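Local coordinates for Ac-ASP-7 (Ancylostoma caninum, PDB 3S6S), which is a secreted hookworm protein of the SCP/TAPS (pathogenesis-related) family, of unknown function but probably concerned with the interaction between parasite and host, at residues Arg75-Phe80 / Asp135-Tyr140; Val109-Ala114 / Glu148-Gly153; Gly49-Cys54 / Leu174-Phe179; Arg16-Ala21 / Ser87-Leu92. All coordinates share one frame; numbering follows the deposited sequence.

Contact 1. Residues Arg75-Phe80 / Asp135-Tyr140; sequences RGVTRF and DWVCVY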
loop_
_atom_site.group_PDB
_atom_site.type_symbol
_atom_site.label_atom_id
_atom_site.label_comp_id
_atom_site.label_asym_id
_atom_site.label_seq_id
_atom_site.Cartn_x
_atom_site.Cartn_y
_atom_site.Cartn_z
ATOM N N ARG A 75 -5.301 -12.009 2.985
ATOM C CA ARG A 75 -4.768 -10.692 2.681
ATOM C C ARG A 75 -3.278 -10.616 2.956
ATOM O O ARG A 75 -2.730 -11.434 3.685
ATOM C CB ARG A 75 -5.458 -9.634 3.550
ATOM C CG ARG A 75 -6.958 -9.700 3.538
ATOM C CD ARG A 75 -7.481 -9.449 2.148
ATOM N NE ARG A 75 -8.876 -9.036 2.189
ATOM C CZ ARG A 75 -9.689 -9.064 1.137
ATOM N NH1 ARG A 75 -9.248 -9.506 -0.037
ATOM N NH2 ARG A 75 -10.941 -8.653 1.257
ATOM N N GLY A 76 -2.633 -9.602 2.389
ATOM C CA GLY A 76 -1.296 -9.238 2.806
ATOM C C GLY A 76 -1.444 -8.274 3.975
ATOM O O GLY A 76 -2.472 -7.599 4.103
ATOM N N VAL A 77 -0.426 -8.221 4.832
ATOM C CA VAL A 77 -0.454 -7.363 6.001
ATOM C C VAL A 77 0.913 -6.725 6.198
ATOM O O VAL A 77 1.941 -7.389 6.043
ATOM C CB VAL A 77 -0.817 -8.153 7.289
ATOM C CG1 VAL A 77 -0.894 -7.213 8.502
ATOM C CG2 VAL A 77 -2.126 -8.901 7.119
ATOM N N THR A 78 0.921 -5.432 6.519
ATOM C CA THR A 78 2.104 -4.785 7.071
ATOM C C THR A 78 1.788 -4.113 8.410
ATOM O O THR A 78 0.659 -3.714 8.675
ATOM C CB THR A 78 2.716 -3.741 6.117
ATOM O OG1 THR A 78 1.762 -2.690 5.865
ATOM C CG2 THR A 78 3.159 -4.411 4.811
ATOM N N ARG A 79 2.798 -3.996 9.259
ATOM C CA ARG A 79 2.625 -3.336 10.537
ATOM C C ARG A 79 3.751 -2.357 10.737
ATOM O O ARG A 79 4.879 -2.610 10.347
ATOM C CB ARG A 79 2.616 -4.355 11.673
ATOM C CG ARG A 79 1.907 -5.632 11.306
ATOM C CD ARG A 79 2.029 -6.665 12.405
ATOM N NE ARG A 79 0.858 -6.598 13.257
ATOM C CZ ARG A 79 -0.151 -7.448 13.177
ATOM N NH1 ARG A 79 -0.102 -8.444 12.283
ATOM N NH2 ARG A 79 -1.191 -7.306 14.000
ATOM N N PHE A 80 3.439 -1.220 11.336
ATOM C CA PHE A 80 4.489 -0.282 11.696
ATOM C C PHE A 80 4.070 0.538 12.907
ATOM O O PHE A 80 2.899 0.903 13.052
ATOM C CB PHE A 80 4.935 0.568 10.494
ATOM C CG PHE A 80 3.803 1.158 9.698
ATOM C CD1 PHE A 80 3.140 0.400 8.740
ATOM C CD2 PHE A 80 3.418 2.492 9.885
ATOM C CE1 PHE A 80 2.100 0.954 7.989
ATOM C CE2 PHE A 80 2.371 3.052 9.144
ATOM C CZ PHE A 80 1.714 2.288 8.195
ATOM N N ASP A 135 0.342 2.404 16.699
ATOM C CA ASP A 135 0.433 1.151 15.965
ATOM C C ASP A 135 -0.444 1.186 14.722
ATOM O O ASP A 135 -1.632 1.500 14.803
ATOM C CB ASP A 135 0.003 -0.002 16.853
ATOM C CG ASP A 135 0.943 -0.217 17.999
ATOM O OD1 ASP A 135 0.482 -0.171 19.153
ATOM O OD2 ASP A 135 2.144 -0.441 17.749
ATOM N N TRP A 136 0.149 0.862 13.574
ATOM C CA TRP A 136 -0.588 0.800 12.311
ATOM C C TRP A 136 -0.540 -0.607 11.708
ATOM O O TRP A 136 0.491 -1.280 11.760
ATOM C CB TRP A 136 -0.009 1.799 11.309
ATOM C CG TRP A 136 -0.235 3.225 11.699
ATOM C CD1 TRP A 136 0.565 4.003 12.505
ATOM C CD2 TRP A 136 -1.341 4.052 11.321
ATOM N NE1 TRP A 136 0.023 5.260 12.641
ATOM C CE2 TRP A 136 -1.149 5.315 11.930
ATOM C CE3 TRP A 136 -2.481 3.846 10.539
ATOM C CZ2 TRP A 136 -2.050 6.368 11.768
ATOM C CZ3 TRP A 136 -3.382 4.895 10.384
ATOM C CH2 TRP A 136 -3.160 6.137 10.998
ATOM N N VAL A 137 -1.656 -1.071 11.155
ATOM C CA VAL A 137 -1.545 -2.138 10.175
ATOM C C VAL A 137 -2.118 -1.723 8.838
ATOM O O VAL A 137 -3.074 -0.952 8.759
ATOM C CB VAL A 137 -2.058 -3.573 10.648
ATOM C CG1 VAL A 137 -2.257 -3.652 12.155
ATOM C CG2 VAL A 137 -3.280 -4.031 9.877
ATOM N N CYS A 138 -1.480 -2.216 7.781
ATOM C CA CYS A 138 -2.051 -2.168 6.445
ATOM C C CYS A 138 -2.371 -3.575 5.956
ATOM O O CYS A 138 -1.656 -4.558 6.231
ATOM C CB CYS A 138 -1.138 -1.451 5.464
ATOM S SG CYS A 138 -0.919 0.287 5.864
ATOM N N VAL A 139 -3.478 -3.635 5.239
ATOM C CA VAL A 139 -4.015 -4.844 4.675
ATOM C C VAL A 139 -4.100 -4.641 3.164
ATOM O O VAL A 139 -4.553 -3.589 2.674
ATOM C CB VAL A 139 -5.414 -5.154 5.277
ATOM C CG1 VAL A 139 -6.224 -6.011 4.332
ATOM C CG2 VAL A 139 -5.270 -5.803 6.672
ATOM N N TYR A 140 -3.633 -5.650 2.440
ATOM C CA TYR A 140 -3.522 -5.591 0.996
ATOM C C TYR A 140 -4.331 -6.714 0.381
ATOM O O TYR A 140 -4.482 -7.771 0.979
ATOM C CB TYR A 140 -2.064 -5.716 0.586
ATOM C CG TYR A 140 -1.173 -4.730 1.299
ATOM C CD1 TYR A 140 -0.865 -4.899 2.641
ATOM C CD2 TYR A 140 -0.635 -3.630 0.633
ATOM C CE1 TYR A 140 -0.055 -4.015 3.299
ATOM C CE2 TYR A 140 0.184 -2.736 1.295
ATOM C CZ TYR A 140 0.467 -2.942 2.626
ATOM O OH TYR A 140 1.266 -2.071 3.304
#
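Phe80 lies with one ring face over the CB methylene of Trp136, the carbon standing 3.6 Å from the ring centroid and 19° off its normal, a CH-pi contact. The indole slides off to the side: its plane is within 11° of the phenyl plane, yet the two rings barely overlap. CG of Phe80 sits between the backbone N and the carbonyl carbon (chi1 47°), a torsion that folds the ring back across the neighbouring strand, where its edge meets the sulfur of Cys138, CE1 to SG 3.8 Å. That sulfur is tied to Cys119 by a disulfide. The backbones beneath form an antiparallel pair in the central sheet of the SCP/TAPS (CAP) alpha-beta-alpha sandwich, with 76-83 as an edge strand; Gly76 with Tyr140, Thr78 with Cys138 and Phe80 with Trp136 are its hydrogen-bonded pairs. Helices 16-34 and 88-99 cover the face that carries Phe80, Trp136 and Cys138, whereas Val77, Val137 and Val139 look to the other face, towards helices 54-65 and 69-72. Further along the first face polarity enters. Tyr140 reaches across, Thr78 OG1 and Tyr140 OH share a hydrogen bond of 2.7 Å in the ring plane, and His26 NE2 is hydrogen-bonded to the same hydroxyl. At the end of the pair Arg75 lays CB 3.8 Å from CG1 of Val139 and sends its guanidinium to a salt bridge with Glu59.

Contact 2. Residues Val109-Ala114 / Glu148-Gly153; sequences VVYPKA and ESFEGG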
loop_
_atom_site.group_PDB
_atom_site.type_symbol
_atom_site.label_atom_id
_atom_site.label_comp_id
_atom_site.label_asym_id
_atom_site.label_seq_id
_atom_site.Cartn_x
_atom_site.Cartn_y
_atom_site.Cartn_z
ATOM N N VAL A 109 4.597 -3.777 0.272
ATOM C CA VAL A 109 4.328 -2.403 -0.138
ATOM C C VAL A 109 4.488 -2.219 -1.641
ATOM O O VAL A 109 3.768 -1.460 -2.293
ATOM C CB VAL A 109 5.322 -1.456 0.565
ATOM C CG1 VAL A 109 5.249 -0.036 -0.021
ATOM C CG2 VAL A 109 5.062 -1.463 2.070
ATOM N N VAL A 110 5.409 -2.982 -2.188
ATOM C CA VAL A 110 5.999 -2.692 -3.479
ATOM C C VAL A 110 5.618 -3.730 -4.565
ATOM O O VAL A 110 5.940 -3.555 -5.738
ATOM C CB VAL A 110 7.532 -2.544 -3.239
ATOM C CG1 VAL A 110 8.374 -3.419 -4.147
ATOM C CG2 VAL A 110 7.928 -1.076 -3.235
ATOM N N TYR A 111 4.903 -4.780 -4.145
ATOM C CA TYR A 111 4.442 -5.880 -4.991
ATOM C C TYR A 111 3.538 -5.381 -6.112
ATOM O O TYR A 111 2.424 -4.934 -5.852
ATOM C CB TYR A 111 3.662 -6.879 -4.121
ATOM C CG TYR A 111 3.166 -8.123 -4.821
ATOM C CD1 TYR A 111 1.981 -8.727 -4.435
ATOM C CD2 TYR A 111 3.898 -8.715 -5.846
ATOM C CE1 TYR A 111 1.524 -9.880 -5.065
ATOM C CE2 TYR A 111 3.451 -9.853 -6.483
ATOM C CZ TYR A 111 2.265 -10.430 -6.090
ATOM O OH TYR A 111 1.823 -11.574 -6.714
ATOM N N PRO A 112 4.007 -5.471 -7.371
ATOM C CA PRO A 112 3.305 -4.865 -8.519
ATOM C C PRO A 112 1.898 -5.403 -8.777
ATOM O O PRO A 112 1.144 -4.750 -9.486
ATOM C CB PRO A 112 4.224 -5.186 -9.702
ATOM C CG PRO A 112 5.576 -5.394 -9.085
ATOM C CD PRO A 112 5.304 -6.049 -7.760
ATOM N N LYS A 113 1.534 -6.541 -8.189
ATOM C CA LYS A 113 0.234 -7.153 -8.475
ATOM C C LYS A 113 -0.806 -6.961 -7.373
ATOM O O LYS A 113 -1.948 -7.412 -7.500
ATOM C CB LYS A 113 0.394 -8.632 -8.827
ATOM C CG LYS A 113 1.234 -8.835 -10.074
ATOM C CD LYS A 113 1.441 -10.305 -10.446
ATOM C CE LYS A 113 2.241 -10.393 -11.759
ATOM N NZ LYS A 113 2.574 -11.791 -12.115
ATOM N N ALA A 114 -0.415 -6.304 -6.287
ATOM C CA ALA A 114 -1.405 -5.794 -5.344
ATOM C C ALA A 114 -2.112 -4.619 -6.025
ATOM O O ALA A 114 -1.488 -3.885 -6.777
ATOM C CB ALA A 114 -0.737 -5.361 -4.028
ATOM N N GLU A 148 8.854 -15.062 -5.381
ATOM C CA GLU A 148 8.091 -14.554 -6.521
ATOM C C GLU A 148 8.811 -13.368 -7.161
ATOM O O GLU A 148 9.239 -12.447 -6.471
ATOM C CB GLU A 148 6.665 -14.161 -6.120
ATOM C CG GLU A 148 5.851 -13.604 -7.279
ATOM C CD GLU A 148 4.389 -13.379 -6.950
ATOM O OE1 GLU A 148 3.958 -13.709 -5.825
ATOM O OE2 GLU A 148 3.654 -12.878 -7.827
ATOM N N SER A 149 8.960 -13.406 -8.481
ATOM C CA SER A 149 9.604 -12.305 -9.200
ATOM C C SER A 149 8.643 -11.116 -9.354
ATOM O O SER A 149 7.450 -11.300 -9.601
ATOM C CB SER A 149 10.099 -12.762 -10.578
ATOM O OG SER A 149 10.798 -11.702 -11.230
ATOM N N PHE A 150 9.172 -9.905 -9.201
ATOM C CA PHE A 150 8.362 -8.691 -9.278
ATOM C C PHE A 150 8.582 -7.933 -10.587
ATOM O O PHE A 150 7.816 -7.029 -10.911
ATOM C CB PHE A 150 8.660 -7.743 -8.103
ATOM C CG PHE A 150 8.101 -8.195 -6.785
ATOM C CD1 PHE A 150 7.461 -9.422 -6.659
ATOM C CD2 PHE A 150 8.211 -7.383 -5.662
ATOM C CE1 PHE A 150 6.944 -9.828 -5.440
ATOM C CE2 PHE A 150 7.692 -7.788 -4.431
ATOM C CZ PHE A 150 7.054 -9.009 -4.323
ATOM N N GLU A 151 9.637 -8.283 -11.323
ATOM C CA GLU A 151 9.986 -7.570 -12.555
ATOM C C GLU A 151 9.075 -8.009 -13.676
ATOM O O GLU A 151 8.456 -9.070 -13.587
ATOM C CB GLU A 151 11.436 -7.843 -12.950
ATOM C CG GLU A 151 12.424 -7.676 -11.821
ATOM C CD GLU A 151 13.860 -7.803 -12.287
ATOM O OE1 GLU A 151 14.144 -8.717 -13.091
ATOM O OE2 GLU A 151 14.703 -6.981 -11.860
ATOM N N GLY A 152 8.993 -7.203 -14.734
ATOM C CA GLY A 152 8.156 -7.544 -15.872
ATOM C C GLY A 152 7.422 -6.379 -16.516
ATOM O O GLY A 152 7.165 -5.349 -15.877
ATOM N N GLY A 153 7.088 -6.546 -17.797
ATOM C CA GLY A 153 6.343 -5.546 -18.539
ATOM C C GLY A 153 6.983 -4.176 -18.482
ATOM O O GLY A 153 8.201 -4.060 -18.401
#
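Tyr111 turns its ring away from the backbone N (chi1 -177°) and towards Glu148, whose own extended chain brings its carboxylate to the phenol. Tyr111 begins a type I beta turn, running to Ala114 and following helix 103-110, and the contact fastens this turn to the long loop that leaves the central sheet after strand 133-140. Phe150 is the apolar half of the join. One face of its ring takes CD2 of Tyr111, which comes as close as 3.3 Å to CE1 of Phe150, and also the CD methylene of Pro112, a CH-pi contact 4.1 Å from the ring centroid. The two aromatic planes meet obliquely at 34°, while CG1 of Val110 touches the Phe150 ring at its edge. Pro112 continues past the ring, its CG resting 3.3 Å from the carbonyl O of Phe150. Arg45 and Pro144 also pack on Phe150, and Arg30 of helix 16-34 donates to the carbonyl O of Tyr111, anchoring the turn from the side of the protein core. At the polar end, Lys142 gives the phenol oxygen a second partner, and OE1 of Glu148 is held by the backbone N of Lys145. The ammonium of Lys113 stays beyond salt-bridge range of Glu148, but its charge would be expected to stabilise the carboxylate. The phenol of Tyr111 donates from OH to OE2 of Glu148 over 2.5 Å, arriving on the syn side, 29° out of the carboxylate plane.

Contact 3. Residues Gly49-Cys54 / Leu174-Phe179; sequences GLVYDC and LCYTFF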
loop_
_atom_site.group_PDB
_atom_site.type_symbol
_atom_site.label_atom_id
_atom_site.label_comp_id
_atom_site.label_asym_id
_atom_site.label_seq_id
_atom_site.Cartn_x
_atom_site.Cartn_y
_atom_site.Cartn_z
ATOM N N GLY A 49 -1.108 0.979 -9.228
ATOM C CA GLY A 49 -1.250 1.839 -8.069
ATOM C C GLY A 49 -2.132 1.088 -7.081
ATOM O O GLY A 49 -2.916 0.231 -7.478
ATOM N N LEU A 50 -2.010 1.374 -5.796
ATOM C CA LEU A 50 -2.923 0.757 -4.862
ATOM C C LEU A 50 -4.134 1.660 -4.676
ATOM O O LEU A 50 -4.018 2.831 -4.305
ATOM C CB LEU A 50 -2.246 0.504 -3.521
ATOM C CG LEU A 50 -0.993 -0.369 -3.488
ATOM C CD1 LEU A 50 -0.435 -0.378 -2.082
ATOM C CD2 LEU A 50 -1.305 -1.787 -3.946
ATOM N N VAL A 51 -5.309 1.111 -4.934
ATOM C CA VAL A 51 -6.522 1.806 -4.585
ATOM C C VAL A 51 -6.706 1.773 -3.073
ATOM O O VAL A 51 -6.666 0.708 -2.474
ATOM C CB VAL A 51 -7.728 1.161 -5.268
ATOM C CG1 VAL A 51 -9.011 1.672 -4.650
ATOM C CG2 VAL A 51 -7.669 1.419 -6.767
ATOM N N TYR A 52 -6.886 2.944 -2.463
ATOM C CA TYR A 52 -7.225 3.019 -1.049
ATOM C C TYR A 52 -8.671 2.591 -0.819
ATOM O O TYR A 52 -9.601 3.176 -1.372
ATOM C CB TYR A 52 -6.974 4.411 -0.438
ATOM C CG TYR A 52 -6.934 4.296 1.072
ATOM C CD1 TYR A 52 -5.725 4.136 1.737
ATOM C CD2 TYR A 52 -8.110 4.254 1.815
ATOM C CE1 TYR A 52 -5.683 3.976 3.106
ATOM C CE2 TYR A 52 -8.083 4.098 3.189
ATOM C CZ TYR A 52 -6.868 3.957 3.831
ATOM O OH TYR A 52 -6.832 3.793 5.197
ATOM N N ASP A 53 -8.844 1.568 0.008
ATOM C CA ASP A 53 -10.120 0.876 0.128
ATOM C C ASP A 53 -10.563 0.846 1.586
ATOM O O ASP A 53 -9.957 0.148 2.411
ATOM C CB ASP A 53 -9.973 -0.546 -0.423
ATOM C CG ASP A 53 -11.256 -1.377 -0.319
ATOM O OD1 ASP A 53 -12.047 -1.229 0.642
ATOM O OD2 ASP A 53 -11.459 -2.221 -1.217
ATOM N N CYS A 54 -11.632 1.590 1.883
ATOM C CA CYS A 54 -12.155 1.730 3.241
ATOM C C CYS A 54 -12.559 0.401 3.843
ATOM O O CYS A 54 -12.456 0.217 5.055
ATOM C CB CYS A 54 -13.353 2.678 3.280
ATOM S SG CYS A 54 -13.053 4.318 2.582
ATOM N N LEU A 174 0.884 4.555 -13.331
ATOM C CA LEU A 174 0.385 3.439 -12.550
ATOM C C LEU A 174 -0.872 2.896 -13.220
ATOM O O LEU A 174 -1.644 3.665 -13.796
ATOM C CB LEU A 174 0.101 3.864 -11.106
ATOM C CG LEU A 174 1.345 4.246 -10.293
ATOM C CD1 LEU A 174 0.951 4.856 -8.970
ATOM C CD2 LEU A 174 2.251 3.031 -10.085
ATOM N N CYS A 175 -1.039 1.570 -13.174
ATOM C CA CYS A 175 -2.274 0.900 -13.581
ATOM C C CYS A 175 -3.260 0.835 -12.415
ATOM O O CYS A 175 -2.882 0.525 -11.287
ATOM C CB CYS A 175 -1.977 -0.512 -14.083
ATOM S SG CYS A 175 -0.845 -0.577 -15.498
ATOM N N TYR A 176 -4.520 1.147 -12.678
ATOM C CA TYR A 176 -5.551 1.057 -11.649
ATOM C C TYR A 176 -6.695 0.152 -12.094
ATOM O O TYR A 176 -7.260 0.338 -13.170
ATOM C CB TYR A 176 -6.102 2.445 -11.304
ATOM C CG TYR A 176 -5.123 3.357 -10.602
ATOM C CD1 TYR A 176 -4.196 4.113 -11.322
ATOM C CD2 TYR A 176 -5.122 3.470 -9.222
ATOM C CE1 TYR A 176 -3.303 4.957 -10.681
ATOM C CE2 TYR A 176 -4.230 4.301 -8.577
ATOM C CZ TYR A 176 -3.328 5.050 -9.317
ATOM O OH TYR A 176 -2.445 5.880 -8.670
ATOM N N THR A 177 -7.026 -0.838 -11.277
ATOM C CA THR A 177 -8.239 -1.601 -11.507
ATOM C C THR A 177 -9.068 -1.646 -10.234
ATOM O O THR A 177 -8.525 -1.555 -9.147
ATOM C CB THR A 177 -7.954 -3.019 -12.027
ATOM O OG1 THR A 177 -9.194 -3.721 -12.162
ATOM C CG2 THR A 177 -7.063 -3.782 -11.061
ATOM N N PHE A 178 -10.381 -1.768 -10.378
ATOM C CA PHE A 178 -11.282 -1.830 -9.240
ATOM C C PHE A 178 -11.909 -3.204 -9.140
ATOM O O PHE A 178 -12.752 -3.451 -8.285
ATOM C CB PHE A 178 -12.375 -0.763 -9.348
ATOM C CG PHE A 178 -11.848 0.636 -9.294
ATOM C CD1 PHE A 178 -11.503 1.309 -10.460
ATOM C CD2 PHE A 178 -11.664 1.268 -8.078
ATOM C CE1 PHE A 178 -10.995 2.589 -10.417
ATOM C CE2 PHE A 178 -11.178 2.539 -8.022
ATOM C CZ PHE A 178 -10.841 3.210 -9.206
ATOM N N PHE A 179 -11.483 -4.099 -10.020
ATOM C CA PHE A 179 -12.054 -5.436 -10.069
ATOM C C PHE A 179 -10.961 -6.465 -10.376
ATOM O O PHE A 179 -10.952 -7.099 -11.434
ATOM C CB PHE A 179 -13.203 -5.469 -11.085
ATOM C CG PHE A 179 -14.270 -4.413 -10.830
ATOM C CD1 PHE A 179 -14.410 -3.320 -11.680
ATOM C CD2 PHE A 179 -15.119 -4.510 -9.725
ATOM C CE1 PHE A 179 -15.381 -2.352 -11.446
ATOM C CE2 PHE A 179 -16.089 -3.541 -9.480
ATOM C CZ PHE A 179 -16.218 -2.461 -10.341
HETATM O O HOH W 1 -5.289 -0.539 -8.833
#
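The cysteine-rich C-terminal extension meets the chain leading into strand 51-53 of the central sheet here, where Gly49, just ahead of that strand, lies against Leu174 and Tyr176. Gly49 N donates to the carbonyl O of Cys175 at 2.8 Å, somewhat bent at 139°. The CA of the same glycine sits over one face of the Tyr176 ring, a CH-pi contact 4.2 Å from the centroid, and CB of Leu174 closes in on its N at 3.6 Å. Cys175 belongs to a small two-stranded antiparallel hairpin, 169-170 with 175-176, and its disulfide to Cys162 fixes that hairpin within the extension. Beyond it a water lies between Gly49 O (2.8 Å) and Thr177 N, which donates to it at 3.0 Å. Val51 makes the second apolar patch: CG2, anti to its carbonyl carbon, meets the edge of the Tyr176 ring and also approaches CE2 of Phe178 at 3.9 Å. Arg116 and Asn7, from the strands flanking 51-53, also touch Phe178. Around Phe178 the chain makes an ST turn, Thr177 OG1 accepting from Phe179 N at 3.2 Å.

Contact 4. Residues Arg16-Ala21 / Ser87-Leu92; sequences RPFREA and SAISAL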
loop_
_atom_site.group_PDB
_atom_site.type_symbol
_atom_site.label_atom_id
_atom_site.label_comp_id
_atom_site.label_asym_id
_atom_site.label_seq_id
_atom_site.Cartn_x
_atom_site.Cartn_y
_atom_site.Cartn_z
ATOM N N ARG A 16 -7.917 12.024 7.282
ATOM C CA ARG A 16 -7.354 12.320 5.976
ATOM C C ARG A 16 -5.819 12.422 5.906
ATOM O O ARG A 16 -5.189 11.696 5.151
ATOM C CB ARG A 16 -8.015 13.580 5.422
ATOM C CG ARG A 16 -7.607 13.922 4.011
ATOM C CD ARG A 16 -8.604 14.872 3.381
ATOM N NE ARG A 16 -8.187 15.238 2.039
ATOM C CZ ARG A 16 -8.377 16.440 1.505
ATOM N NH1 ARG A 16 -8.976 17.387 2.218
ATOM N NH2 ARG A 16 -7.959 16.695 0.265
ATOM N N PRO A 17 -5.206 13.334 6.674
ATOM C CA PRO A 17 -3.753 13.450 6.491
ATOM C C PRO A 17 -2.981 12.164 6.834
ATOM O O PRO A 17 -1.939 11.910 6.226
ATOM C CB PRO A 17 -3.360 14.606 7.422
ATOM C CG PRO A 17 -4.456 14.703 8.405
ATOM C CD PRO A 17 -5.714 14.234 7.721
ATOM N N PHE A 18 -3.475 11.369 7.778
ATOM C CA PHE A 18 -2.842 10.078 8.074
ATOM C C PHE A 18 -2.988 9.107 6.905
ATOM O O PHE A 18 -2.010 8.512 6.463
ATOM C CB PHE A 18 -3.411 9.461 9.350
ATOM C CG PHE A 18 -3.169 10.289 10.561
ATOM C CD1 PHE A 18 -4.126 11.184 11.003
ATOM C CD2 PHE A 18 -1.965 10.201 11.248
ATOM C CE1 PHE A 18 -3.895 11.970 12.129
ATOM C CE2 PHE A 18 -1.723 10.983 12.376
ATOM C CZ PHE A 18 -2.685 11.866 12.816
ATOM N N ARG A 19 -4.220 8.982 6.415
ATOM C CA ARG A 19 -4.529 8.206 5.230
ATOM C C ARG A 19 -3.702 8.651 4.036
ATOM O O ARG A 19 -3.212 7.828 3.253
ATOM C CB ARG A 19 -6.010 8.343 4.887
ATOM C CG ARG A 19 -6.384 7.773 3.537
ATOM C CD ARG A 19 -7.889 7.760 3.345
ATOM N NE ARG A 19 -8.397 9.077 2.976
ATOM C CZ ARG A 19 -9.291 9.772 3.676
ATOM N NH1 ARG A 19 -9.797 9.286 4.803
ATOM N NH2 ARG A 19 -9.681 10.965 3.246
ATOM N N GLU A 20 -3.535 9.956 3.899
ATOM C CA GLU A 20 -2.856 10.498 2.740
ATOM C C GLU A 20 -1.362 10.285 2.817
ATOM O O GLU A 20 -0.717 9.959 1.819
ATOM C CB GLU A 20 -3.201 11.970 2.589
ATOM C CG GLU A 20 -4.679 12.153 2.327
ATOM C CD GLU A 20 -4.990 13.420 1.580
ATOM O OE1 GLU A 20 -4.127 14.326 1.579
ATOM O OE2 GLU A 20 -6.097 13.501 0.999
ATOM N N ALA A 21 -0.820 10.449 4.013
ATOM C CA ALA A 21 0.601 10.245 4.236
ATOM C C ALA A 21 0.986 8.799 3.893
ATOM O O ALA A 21 2.005 8.547 3.243
ATOM C CB ALA A 21 0.964 10.581 5.692
ATOM N N SER A 87 3.614 15.733 17.606
ATOM C CA SER A 87 2.351 15.539 16.914
ATOM C C SER A 87 2.294 14.178 16.227
ATOM O O SER A 87 3.273 13.703 15.643
ATOM C CB SER A 87 2.160 16.624 15.867
ATOM O OG SER A 87 2.818 16.263 14.672
ATOM N N ALA A 88 1.130 13.554 16.289
ATOM C CA ALA A 88 0.960 12.243 15.699
ATOM C C ALA A 88 1.413 12.248 14.242
ATOM O O ALA A 88 2.042 11.302 13.779
ATOM C CB ALA A 88 -0.494 11.793 15.816
ATOM N N ILE A 89 1.114 13.323 13.526
ATOM C CA ILE A 89 1.349 13.339 12.093
ATOM C C ILE A 89 2.833 13.370 11.749
ATOM O O ILE A 89 3.245 12.878 10.700
ATOM C CB ILE A 89 0.634 14.524 11.398
ATOM C CG1 ILE A 89 0.687 14.360 9.873
ATOM C CG2 ILE A 89 1.247 15.866 11.828
ATOM C CD1 ILE A 89 -0.005 13.088 9.372
ATOM N N SER A 90 3.637 13.975 12.613
ATOM C CA SER A 90 5.072 14.035 12.359
ATOM C C SER A 90 5.708 12.691 12.707
ATOM O O SER A 90 6.574 12.201 11.987
ATOM C CB SER A 90 5.726 15.167 13.158
ATOM O OG SER A 90 5.364 16.433 12.627
ATOM N N ALA A 91 5.259 12.103 13.810
ATOM C CA ALA A 91 5.736 10.795 14.224
ATOM C C ALA A 91 5.507 9.751 13.123
ATOM O O ALA A 91 6.412 8.978 12.783
ATOM C CB ALA A 91 5.052 10.371 15.519
ATOM N N LEU A 92 4.289 9.746 12.577
ATOM C CA LEU A 92 3.901 8.829 11.514
ATOM C C LEU A 92 4.893 8.942 10.385
ATOM O O LEU A 92 5.447 7.942 9.917
ATOM C CB LEU A 92 2.509 9.183 10.999
ATOM C CG LEU A 92 1.722 8.198 10.117
ATOM C CD1 LEU A 92 1.547 8.746 8.709
ATOM C CD2 LEU A 92 2.311 6.778 10.108
#
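Two helices on one face of the SCP/TAPS sandwich begin side by side here, and the wedge between their first turns is the ring of Phe18. Its outer edge abuts CB of Ala88, 3.7 Å from CZ, while CD1 of Ile89 lies over one face, 4.2 Å from the ring centroid and 22° off the normal. The ring reaches that far because CG is anti to the carbonyl carbon of Phe18 (chi1 -62°), which turns it from its own helix towards the next. CD1 of Ile89 also approaches Pro17, 3.9 Å from its carbonyl O. One turn further on, Ala21 CB meets CD1 of Leu92 at 3.6 Å, and CG of Leu92 stands near the edge of the Phe18 ring. The segments run almost parallel, 8° between their directions, with axes 10.4 Å apart, a spacing bridged by side chains and by no hydrogen bond. Beneath them lies the central sheet: both Phe18 and Leu92 rest on Trp136 of strand 133-140, and Ala88 touches Met134, so the pair is seated on the sheet as well as on each other. Each helix start has its own polar fastening. Ser87 is the N-cap of helix 88-99, accepting through OG from Ser90 N at 3.2 Å, and in helix 16-34 Arg16 NE makes a salt bridge with Glu20 OE2, one turn along, approaching from above the carboxylate plane.

Overall arrangement
Layering explains how the four contacts fit together. Contact 1 lies within the sheet, and contact 4 is the start of two helices laid on it; their centres are 16 Å apart, joined where Trp136 CH2 meets Phe18 CB at 3.7 Å and Phe80 CE2 meets Leu92 CD2 at 3.8 Å. Contact 3 reaches the same sheet across the chain's centre from contact 1, and Tyr140 CE2 comes within 4.2 Å of Leu50 CD1. Leu50 also touches contact 2, through CD2 at 3.5 Å from Ala114 O. Contacts 2 and 4 are farthest apart, about 27 Å between centres, with nearest atoms about 10 Å apart. Contacts 3 and 4, centres about 21 Å apart, touch where Tyr52 CE2 lies 3.7 Å from Arg19 CD.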